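Local coordinates for protein beta-mannosidase (Trichoderma harzianum, PDB 4CVU) that probably hydrolyses terminal beta-linked mannose residues from oligosaccharides, as a fungal beta-mannosidase of glycoside hydrolase family 2, at residues G262-H267 / T337-S342. Residues are numbered along the deposited sequence; the frame is centred on the assembly and turned at random.
Sequences GTLPKH and TPILVS
I339 meets L264 and P265 at the surface of a domain of the glycoside hydrolase family 2 enzyme whose family assignment is consistent with an immunoglobulin-like beta-sandwich, a small worked example of how one side chain can join a loop between two strands to the start of an edge strand's segment. The loop 262-267 links strand 252-261 to strand 268-276, while 337-342 runs into strand 340-346, at one edge of the sheet. I339 and L340 both face V330 in a classic beta bulge.

One methyl group does all the touching on the strand side. I339 points toward the loop, its CG1 between the backbone N and the carbonyl carbon (chi1 58°), and the outstretched chain beyond (chi2 165°) carries CD1 forward to the loop. L264 slants across it, its CG anti to the backbone N (chi1 176°), and presents the branch methyl CD1. P265 reaches toward the same methyl with its ring carbon CD, 4.0 Å from I339 CD1. The contact is apolar, with no hydrogen bond between the segments. Outside it, L226 touches both L264 and I339, and P265 O accepts a hydrogen bond from Q294 NE2. The closest approach joins two methyls, L264 CD1 and I339 CD1, at 3.7 Å.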
ATOM      1  N   GLY A 262     -39.892  -1.727  34.201  1.00 64.06           N
ATOM      2  CA  GLY A 262     -39.670  -2.233  35.543  1.00 63.76           C
ATOM      3  C   GLY A 262     -40.919  -2.926  36.138  1.00 62.77           C
ATOM      4  O   GLY A 262     -40.935  -4.154  36.280  1.00 61.63           O
ATOM      5  N   THR A 263     -41.970  -2.178  36.497  1.00 64.09           N
ATOM      6  CA  THR A 263     -43.059  -2.756  37.356  1.00 63.81           C
ATOM      7  C   THR A 263     -44.372  -3.143  36.641  1.00 60.66           C
ATOM      8  O   THR A 263     -45.157  -2.281  36.255  1.00 61.28           O
ATOM      9  CB  THR A 263     -43.431  -1.820  38.524  1.00 64.28           C
ATOM     10  OG1 THR A 263     -42.254  -1.416  39.225  1.00 65.39           O
ATOM     11  CG2 THR A 263     -44.362  -2.522  39.500  1.00 67.55           C
ATOM     12  N   LEU A 264     -44.606  -4.441  36.479  1.00 58.20           N
ATOM     13  CA  LEU A 264     -45.842  -4.942  35.879  1.00 59.35           C
ATOM     14  C   LEU A 264     -46.817  -5.331  37.002  1.00 63.23           C
ATOM     15  O   LEU A 264     -46.506  -6.227  37.796  1.00 59.66           O
ATOM     16  CB  LEU A 264     -45.590  -6.183  35.008  1.00 58.87           C
ATOM     17  CG  LEU A 264     -46.823  -6.877  34.394  1.00 58.56           C
ATOM     18  CD1 LEU A 264     -47.623  -5.918  33.528  1.00 58.77           C
ATOM     19  CD2 LEU A 264     -46.458  -8.122  33.599  1.00 57.19           C
ATOM     20  N   PRO A 265     -47.993  -4.679  37.060  1.00 65.25           N
ATOM     21  CA  PRO A 265     -48.932  -5.043  38.146  1.00 69.52           C
ATOM     22  C   PRO A 265     -49.458  -6.482  38.071  1.00 68.44           C
ATOM     23  O   PRO A 265     -49.450  -7.111  37.011  1.00 65.73           O
ATOM     24  CB  PRO A 265     -50.081  -4.038  37.973  1.00 70.00           C
ATOM     25  CG  PRO A 265     -49.486  -2.894  37.206  1.00 70.22           C
ATOM     26  CD  PRO A 265     -48.473  -3.513  36.296  1.00 66.20           C
ATOM     27  N   LYS A 266     -49.920  -6.981  39.214  1.00 72.59           N
ATOM     28  CA  LYS A 266     -50.477  -8.331  39.329  1.00 71.14           C
ATOM     29  C   LYS A 266     -51.688  -8.501  38.406  1.00 69.67           C
ATOM     30  O   LYS A 266     -52.314  -7.522  38.010  1.00 67.88           O
ATOM     31  CB  LYS A 266     -50.851  -8.619  40.794  1.00 69.78           C
ATOM     32  N   HIS A 267     -51.985  -9.753  38.053  1.00 72.64           N
ATOM     33  CA  HIS A 267     -53.108 -10.092  37.163  1.00 77.40           C
ATOM     34  C   HIS A 267     -53.028  -9.404  35.788  1.00 75.32           C
ATOM     35  O   HIS A 267     -53.986  -8.792  35.324  1.00 76.06           O
ATOM     36  CB  HIS A 267     -54.462  -9.814  37.856  1.00 85.02           C
ATOM     37  CG  HIS A 267     -55.161 -11.054  38.335  1.00 92.10           C
ATOM     38  ND1 HIS A 267     -55.886 -11.869  37.490  1.00 95.92           N
ATOM     39  CD2 HIS A 267     -55.238 -11.623  39.562  1.00 93.08           C
ATOM     40  CE1 HIS A 267     -56.379 -12.887  38.174  1.00 95.75           C
ATOM     41  NE2 HIS A 267     -55.999 -12.762  39.434  1.00 97.36           N
ATOM     42  N   THR A 337     -55.184   0.775  27.859  1.00 91.77           N
ATOM     43  CA  THR A 337     -54.179   0.537  26.815  1.00 87.82           C
ATOM     44  C   THR A 337     -52.990  -0.289  27.336  1.00 82.12           C
ATOM     45  O   THR A 337     -52.687  -0.262  28.528  1.00 80.52           O
ATOM     46  CB  THR A 337     -53.651   1.868  26.235  1.00 86.27           C
ATOM     47  OG1 THR A 337     -52.523   2.318  26.992  1.00 86.79           O
ATOM     48  CG2 THR A 337     -54.737   2.945  26.242  1.00 87.47           C
ATOM     49  N   PRO A 338     -52.308  -1.022  26.438  1.00 78.48           N
ATOM     50  CA  PRO A 338     -51.150  -1.818  26.844  1.00 73.44           C
ATOM     51  C   PRO A 338     -50.021  -0.985  27.400  1.00 66.97           C
ATOM     52  O   PRO A 338     -49.831   0.137  26.981  1.00 67.44           O
ATOM     53  CB  PRO A 338     -50.716  -2.477  25.542  1.00 75.44           C
ATOM     54  CG  PRO A 338     -51.971  -2.589  24.761  1.00 77.67           C
ATOM     55  CD  PRO A 338     -52.688  -1.303  25.046  1.00 78.14           C
ATOM     56  N   ILE A 339     -49.306  -1.538  28.363  1.00 64.74           N
ATOM     57  CA  ILE A 339     -48.114  -0.895  28.908  1.00 66.52           C
ATOM     58  C   ILE A 339     -46.806  -1.551  28.423  1.00 61.50           C
ATOM     59  O   ILE A 339     -45.741  -1.024  28.689  1.00 62.13           O
ATOM     60  CB  ILE A 339     -48.128  -0.875  30.455  1.00 68.99           C
ATOM     61  CG1 ILE A 339     -48.234  -2.297  31.024  1.00 67.82           C
ATOM     62  CG2 ILE A 339     -49.271  -0.000  30.976  1.00 69.47           C
ATOM     63  CD1 ILE A 339     -47.888  -2.359  32.491  1.00 68.99           C
ATOM     64  N   LEU A 340     -46.903  -2.705  27.751  1.00 60.11           N
ATOM     65  CA  LEU A 340     -45.739  -3.374  27.127  1.00 58.93           C
ATOM     66  C   LEU A 340     -46.149  -3.982  25.786  1.00 57.33           C
ATOM     67  O   LEU A 340     -47.073  -4.773  25.714  1.00 57.89           O
ATOM     68  CB  LEU A 340     -45.171  -4.455  28.055  1.00 58.19           C
ATOM     69  CG  LEU A 340     -43.998  -5.304  27.586  1.00 59.34           C
ATOM     70  CD1 LEU A 340     -42.763  -4.433  27.355  1.00 59.45           C
ATOM     71  CD2 LEU A 340     -43.692  -6.387  28.605  1.00 58.88           C
ATOM     72  N   VAL A 341     -45.463  -3.593  24.721  1.00 57.93           N
ATOM     73  CA  VAL A 341     -45.742  -4.084  23.373  1.00 56.92           C
ATOM     74  C   VAL A 341     -44.432  -4.579  22.760  1.00 55.80           C
ATOM     75  O   VAL A 341     -43.402  -3.939  22.907  1.00 59.21           O
ATOM     76  CB  VAL A 341     -46.361  -2.969  22.510  1.00 58.12           C
ATOM     77  CG1 VAL A 341     -46.700  -3.471  21.114  1.00 58.10           C
ATOM     78  CG2 VAL A 341     -47.608  -2.422  23.177  1.00 60.50           C
ATOM     79  N   SER A 342     -44.455  -5.735  22.120  1.00 55.83           N
ATOM     80  CA  SER A 342     -43.241  -6.305  21.500  1.00 57.05           C
ATOM     81  C   SER A 342     -43.625  -6.906  20.166  1.00 56.92           C
ATOM     82  O   SER A 342     -44.667  -7.542  20.059  1.00 58.20           O
ATOM     83  CB  SER A 342     -42.646  -7.395  22.387  1.00 57.10           C
ATOM     84  OG  SER A 342     -41.427  -7.868  21.857  1.00 54.63           O
TER